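Local coordinates for protein transcriptional regulator nlh2 (PDB 4G3V) that probably activates sigma54-dependent transcription under the control of its GAF domain, the part described here in an inactive state, at residues 89-95 with 109-115; 119-123 with 156-161. All blocks are in the same frame, centred on the assembly; numbering follows the deposited sequence. Where two conformers were deposited one is given.

Interaction 1: 89-95 with 109-115; sequences VIPNVKH and LTEKHAL
I90 and L115 form an antiparallel hydrogen-bonded pair, I90 N giving to L115 O at 2.8 Å and L115 N to I90 O at 3.0 Å, the edge pairing of strands 88-90 and 113-122 in the antiparallel GAF-domain sheet. Past it, residues 91-95 turn away but stay tied to the start of strand 113-122: V93 N donates to H113 O at 3.1 Å, while a water bridges N92 N and K112 O. The amide of N92 reaches the type I turn T110 to H113, its ND2 meeting E111 O at 2.8 Å nearly in the amide plane. V93 turns inward, CG1 against L109 CD1 and CG2 against L115 CB, each at 3.7 Å, beside I77 of helix 76-84. The K94 chain runs extended past the T110 carbonyl and bends at chi4 (64°); NZ is hydrogen-bonded to G106 O and adds only a weak bond to L109 O. E111 crosses H95 at about a right angle, CB at the ring edge and CG 3.7 Å from H95 ND1, which is buried without a partner; the carboxylate is turned 77° from the ring. Every direct hydrogen bond across the contact ends on a backbone carbonyl, and V93, L109 and L115 pack together on the buried side.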
loop_
_atom_site.group_PDB
_atom_site.type_symbol
_atom_site.label_atom_id
_atom_site.label_comp_id
_atom_site.label_asym_id
_atom_site.label_seq_id
_atom_site.Cartn_x
_atom_site.Cartn_y
_atom_site.Cartn_z
ATOM N N VAL A 89 -12.059 -13.234 -0.325
ATOM C CA VAL A 89 -12.291 -12.949 -1.739
ATOM C C VAL A 89 -13.310 -13.974 -2.223
ATOM O O VAL A 89 -12.979 -15.157 -2.369
ATOM C CB VAL A 89 -10.972 -13.092 -2.527
ATOM C CG1 VAL A 89 -11.188 -12.819 -4.012
ATOM C CG2 VAL A 89 -9.915 -12.173 -1.930
ATOM N N ILE A 90 -14.557 -13.538 -2.439
ATOM C CA ILE A 90 -15.658 -14.467 -2.708
ATOM C C ILE A 90 -16.248 -14.247 -4.081
ATOM O O ILE A 90 -17.017 -13.316 -4.274
ATOM C CB ILE A 90 -16.825 -14.287 -1.719
ATOM C CG1 ILE A 90 -16.329 -14.325 -0.277
ATOM C CG2 ILE A 90 -17.898 -15.349 -1.973
ATOM C CD1 ILE A 90 -15.758 -15.648 0.148
ATOM N N PRO A 91 -15.897 -15.110 -5.039
ATOM C CA PRO A 91 -16.456 -15.031 -6.386
ATOM C C PRO A 91 -17.941 -15.378 -6.359
ATOM O O PRO A 91 -18.363 -16.152 -5.499
ATOM C CB PRO A 91 -15.681 -16.106 -7.162
ATOM C CG PRO A 91 -14.655 -16.638 -6.243
ATOM C CD PRO A 91 -15.065 -16.310 -4.857
ATOM N N ASN A 92 -18.722 -14.792 -7.264
ATOM C CA ASN A 92 -20.128 -15.156 -7.394
ATOM C C ASN A 92 -20.823 -15.144 -6.036
ATOM O O ASN A 92 -21.517 -16.110 -5.666
ATOM C CB ASN A 92 -20.229 -16.541 -8.032
ATOM C CG ASN A 92 -19.210 -16.740 -9.148
ATOM O OD1 ASN A 92 -18.376 -17.652 -9.098
ATOM N ND2 ASN A 92 -19.257 -15.867 -10.156
ATOM N N VAL A 93 -20.637 -14.042 -5.307
ATOM C CA VAL A 93 -21.009 -13.970 -3.897
ATOM C C VAL A 93 -22.512 -14.130 -3.726
ATOM O O VAL A 93 -22.984 -14.598 -2.693
ATOM C CB VAL A 93 -20.533 -12.638 -3.255
ATOM C CG1 VAL A 93 -21.171 -11.438 -3.939
ATOM C CG2 VAL A 93 -20.818 -12.618 -1.757
ATOM N N LYS A 94 -23.247 -13.744 -4.761
ATOM C CA LYS A 94 -24.699 -13.794 -4.763
ATOM C C LYS A 94 -25.160 -15.180 -4.306
ATOM O O LYS A 94 -26.159 -15.307 -3.588
ATOM C CB LYS A 94 -25.197 -13.479 -6.179
ATOM C CG LYS A 94 -26.692 -13.241 -6.333
ATOM C CD LYS A 94 -26.999 -12.820 -7.768
ATOM C CE LYS A 94 -28.490 -12.842 -8.076
ATOM N NZ LYS A 94 -29.245 -11.863 -7.261
ATOM N N HIS A 95 -24.407 -16.210 -4.691
ATOM C CA HIS A 95 -24.818 -17.598 -4.461
ATOM C C HIS A 95 -23.978 -18.316 -3.415
ATOM O O HIS A 95 -24.003 -19.550 -3.326
ATOM C CB HIS A 95 -24.763 -18.382 -5.772
ATOM C CG HIS A 95 -25.705 -17.866 -6.819
ATOM N ND1 HIS A 95 -25.290 -17.072 -7.868
ATOM C CD2 HIS A 95 -27.043 -18.012 -6.961
ATOM C CE1 HIS A 95 -26.335 -16.761 -8.618
ATOM N NE2 HIS A 95 -27.409 -17.316 -8.089
ATOM N N LEU A 109 -27.214 -7.607 -7.156
ATOM C CA LEU A 109 -26.005 -8.170 -7.750
ATOM C C LEU A 109 -26.335 -9.150 -8.871
ATOM O O LEU A 109 -27.394 -9.783 -8.858
ATOM C CB LEU A 109 -25.195 -8.912 -6.688
ATOM C CG LEU A 109 -24.748 -8.119 -5.464
ATOM C CD1 LEU A 109 -23.895 -8.992 -4.545
ATOM C CD2 LEU A 109 -23.984 -6.882 -5.897
ATOM N N THR A 110 -25.427 -9.262 -9.840
ATOM C CA THR A 110 -25.470 -10.330 -10.838
ATOM C C THR A 110 -24.649 -11.502 -10.332
ATOM O O THR A 110 -24.039 -11.425 -9.270
ATOM C CB THR A 110 -24.850 -9.896 -12.173
ATOM O OG1 THR A 110 -23.422 -9.867 -12.051
ATOM C CG2 THR A 110 -25.362 -8.520 -12.594
ATOM N N GLU A 111 -24.613 -12.583 -11.101
ATOM C CA GLU A 111 -23.839 -13.751 -10.708
ATOM C C GLU A 111 -22.336 -13.515 -10.871
ATOM O O GLU A 111 -21.521 -14.271 -10.341
ATOM C CB GLU A 111 -24.266 -14.974 -11.522
ATOM C CG GLU A 111 -23.577 -16.261 -11.088
ATOM C CD GLU A 111 -24.162 -17.489 -11.749
ATOM O OE1 GLU A 111 -25.374 -17.477 -12.071
ATOM O OE2 GLU A 111 -23.407 -18.468 -11.948
ATOM N N LYS A 112 -21.968 -12.457 -11.588
ATOM C CA LYS A 112 -20.555 -12.164 -11.826
ATOM C C LYS A 112 -19.932 -11.338 -10.701
ATOM O O LYS A 112 -18.706 -11.254 -10.594
ATOM C CB LYS A 112 -20.380 -11.452 -13.167
ATOM C CG LYS A 112 -20.959 -12.240 -14.334
ATOM C CD LYS A 112 -20.110 -12.097 -15.588
ATOM C CE LYS A 112 -20.178 -10.694 -16.166
ATOM N NZ LYS A 112 -19.616 -10.645 -17.555
ATOM N N HIS A 113 -20.764 -10.736 -9.855
ATOM C CA HIS A 113 -20.235 -9.915 -8.762
ATOM C C HIS A 113 -19.458 -10.747 -7.762
ATOM O O HIS A 113 -19.926 -11.795 -7.314
ATOM C CB HIS A 113 -21.352 -9.184 -8.018
ATOM C CG HIS A 113 -21.754 -7.892 -8.653
ATOM N ND1 HIS A 113 -22.811 -7.798 -9.531
ATOM C CD2 HIS A 113 -21.233 -6.649 -8.555
ATOM C CE1 HIS A 113 -22.927 -6.549 -9.943
ATOM N NE2 HIS A 113 -21.980 -5.829 -9.364
ATOM N N ALA A 114 -18.269 -10.268 -7.411
ATOM C CA ALA A 114 -17.520 -10.820 -6.292
ATOM C C ALA A 114 -17.547 -9.843 -5.124
ATOM O O ALA A 114 -17.774 -8.641 -5.296
ATOM C CB ALA A 114 -16.096 -11.108 -6.694
ATOM N N LEU A 115 -17.305 -10.374 -3.931
ATOM C CA LEU A 115 -17.145 -9.565 -2.738
ATOM C C LEU A 115 -15.691 -9.687 -2.296
ATOM O O LEU A 115 -15.173 -10.796 -2.163
ATOM C CB LEU A 115 -18.092 -10.061 -1.640
ATOM C CG LEU A 115 -18.179 -9.263 -0.339
ATOM C CD1 LEU A 115 -19.378 -9.690 0.494
ATOM C CD2 LEU A 115 -16.923 -9.407 0.473
HETATM O O HOH W 1 -17.266 -13.264 -9.214
#

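Interaction 2: 119-123 with 156-161; sequences PIKVG and LGMFFK
The first torsion of I120 (chi1 -64°) sets CG2 anti to the backbone N, facing the helix, and F160, its CG anti to the carbonyl carbon, swings its ring across to meet it. CG2 sits over the centre of the ring face, 3.8 Å from the F160 centroid and 14° off the normal, a CH-pi contact. The same methyl presses on the helix backbone, 3.5 Å from G157 N. The other branch carries I120 CD1 to L156 CD1 at 3.9 Å. With an alanine at I120 both branches are gone, which would probably leave the F160 ring face without its methyl and open a gap beside L156 CD1. G157 allows the close approach: its CA lies 3.4 Å from K121 O in a CA-H...O contact, where any CB would clash. Two residues after I120, V122 places CG2 3.7 Å from F160 CB and CG1 beside the K161 chain. Strand and helix axes come within 6.6 Å at 42°, helix 139-162 packing on one face of the GAF sheet. I47 and I49 of strand 44-51 extend the apolar layer, L29 of helix 25-40 and L19 of helix 4-19 adjoin L156, and T20 of the second subunit packs on V122.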
loop_
_atom_site.group_PDB
_atom_site.type_symbol
_atom_site.label_atom_id
_atom_site.label_comp_id
_atom_site.label_asym_id
_atom_site.label_seq_id
_atom_site.Cartn_x
_atom_site.Cartn_y
_atom_site.Cartn_z
ATOM N N PRO A 119 -9.149 -6.340 5.929
ATOM C CA PRO A 119 -9.085 -5.715 7.251
ATOM C C PRO A 119 -8.318 -4.395 7.205
ATOM O O PRO A 119 -7.430 -4.183 6.362
ATOM C CB PRO A 119 -8.331 -6.744 8.093
ATOM C CG PRO A 119 -7.475 -7.459 7.126
ATOM C CD PRO A 119 -8.207 -7.464 5.800
ATOM N N ILE A 120 -8.708 -3.511 8.113
ATOM C CA ILE A 120 -8.038 -2.248 8.348
ATOM C C ILE A 120 -7.435 -2.364 9.740
ATOM O O ILE A 120 -8.169 -2.407 10.733
ATOM C CB ILE A 120 -9.049 -1.081 8.309
ATOM C CG1 ILE A 120 -9.658 -0.961 6.917
ATOM C CG2 ILE A 120 -8.381 0.233 8.691
ATOM C CD1 ILE A 120 -10.881 -0.042 6.853
ATOM N N LYS A 121 -6.107 -2.423 9.803
ATOM C CA LYS A 121 -5.396 -2.727 11.042
ATOM C C LYS A 121 -4.509 -1.594 11.523
ATOM O O LYS A 121 -3.797 -0.971 10.734
ATOM C CB LYS A 121 -4.514 -3.949 10.847
ATOM C CG LYS A 121 -5.291 -5.234 10.616
ATOM C CD LYS A 121 -4.374 -6.444 10.742
ATOM C CE LYS A 121 -5.077 -7.705 10.357
ATOM N NZ LYS A 121 -4.190 -8.897 10.519
ATOM N N VAL A 122 -4.552 -1.369 12.830
ATOM C CA VAL A 122 -3.668 -0.432 13.500
ATOM C C VAL A 122 -2.882 -1.194 14.569
ATOM O O VAL A 122 -3.462 -1.771 15.520
ATOM C CB VAL A 122 -4.457 0.695 14.164
ATOM C CG1 VAL A 122 -3.511 1.636 14.892
ATOM C CG2 VAL A 122 -5.290 1.445 13.129
ATOM N N GLY A 123 -1.566 -1.199 14.418
ATOM C CA GLY A 123 -0.708 -1.975 15.306
ATOM C C GLY A 123 -1.024 -3.463 15.212
ATOM O O GLY A 123 -0.857 -4.210 16.181
ATOM N N LEU A 156 -5.651 2.678 4.779
ATOM C CA LEU A 156 -6.676 3.126 5.710
ATOM C C LEU A 156 -6.247 2.887 7.173
ATOM O O LEU A 156 -6.571 3.676 8.061
ATOM C CB LEU A 156 -8.010 2.433 5.402
ATOM C CG LEU A 156 -8.703 2.962 4.141
ATOM C CD1 LEU A 156 -9.829 2.044 3.682
ATOM C CD2 LEU A 156 -9.265 4.390 4.386
ATOM N N GLY A 157 -5.527 1.798 7.427
ATOM C CA GLY A 157 -5.000 1.543 8.762
ATOM C C GLY A 157 -4.099 2.689 9.209
ATOM O O GLY A 157 -4.182 3.168 10.330
ATOM N N MET A 158 -3.228 3.148 8.315
ATOM C CA MET A 158 -2.349 4.280 8.598
ATOM C C MET A 158 -3.197 5.510 8.907
ATOM O O MET A 158 -2.917 6.256 9.836
ATOM C CB MET A 158 -1.442 4.589 7.404
ATOM C CG MET A 158 -0.435 3.502 7.037
ATOM S SD MET A 158 0.887 3.273 8.229
ATOM C CE MET A 158 1.614 4.902 8.309
ATOM N N PHE A 159 -4.244 5.703 8.108
ATOM C CA PHE A 159 -5.129 6.855 8.272
ATOM C C PHE A 159 -5.836 6.824 9.631
ATOM O O PHE A 159 -5.970 7.864 10.295
ATOM C CB PHE A 159 -6.170 6.894 7.164
ATOM C CG PHE A 159 -7.026 8.143 7.170
ATOM C CD1 PHE A 159 -6.468 9.375 6.915
ATOM C CD2 PHE A 159 -8.385 8.068 7.431
ATOM C CE1 PHE A 159 -7.256 10.523 6.915
ATOM C CE2 PHE A 159 -9.178 9.193 7.427
ATOM C CZ PHE A 159 -8.614 10.427 7.169
ATOM N N PHE A 160 -6.307 5.647 10.036
ATOM C CA PHE A 160 -6.950 5.511 11.347
ATOM C C PHE A 160 -5.989 5.912 12.483
ATOM O O PHE A 160 -6.390 6.558 13.471
ATOM C CB PHE A 160 -7.440 4.075 11.585
ATOM C CG PHE A 160 -8.718 3.711 10.853
ATOM C CD1 PHE A 160 -9.102 4.351 9.682
ATOM C CD2 PHE A 160 -9.533 2.701 11.343
ATOM C CE1 PHE A 160 -10.275 3.992 9.020
ATOM C CE2 PHE A 160 -10.697 2.329 10.686
ATOM C CZ PHE A 160 -11.071 2.970 9.526
ATOM N N LYS A 161 -4.725 5.525 12.348
ATOM C CA LYS A 161 -3.691 5.908 13.313
ATOM C C LYS A 161 -3.465 7.425 13.276
ATOM O O LYS A 161 -3.371 8.082 14.319
ATOM C CB LYS A 161 -2.389 5.165 12.992
ATOM C CG LYS A 161 -1.210 5.481 13.921
ATOM C CD LYS A 161 -1.431 4.981 15.333
ATOM C CE LYS A 161 -0.264 5.362 16.237
ATOM N NZ LYS A 161 -0.349 4.721 17.562
#

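Overall arrangement
Strand 113-122 of the antiparallel GAF sheet serves both interactions, one at each end, with centres about 27 Å apart on opposite sides of the chain's centre. They come in series: interaction 1 closes before interaction 2 opens. In interaction 1 the strand start takes on edge strand 88-90 within the sheet; in interaction 2 its far end packs against helix 139-162, which follows the neighbouring strand 125-135. That helix also reaches interaction 1, where its L142 touches P91 and A114, so it spans one face of the sheet between the two sites. Interaction 2 alone borders the second subunit, which links the sheet and helix packing there to the dimer.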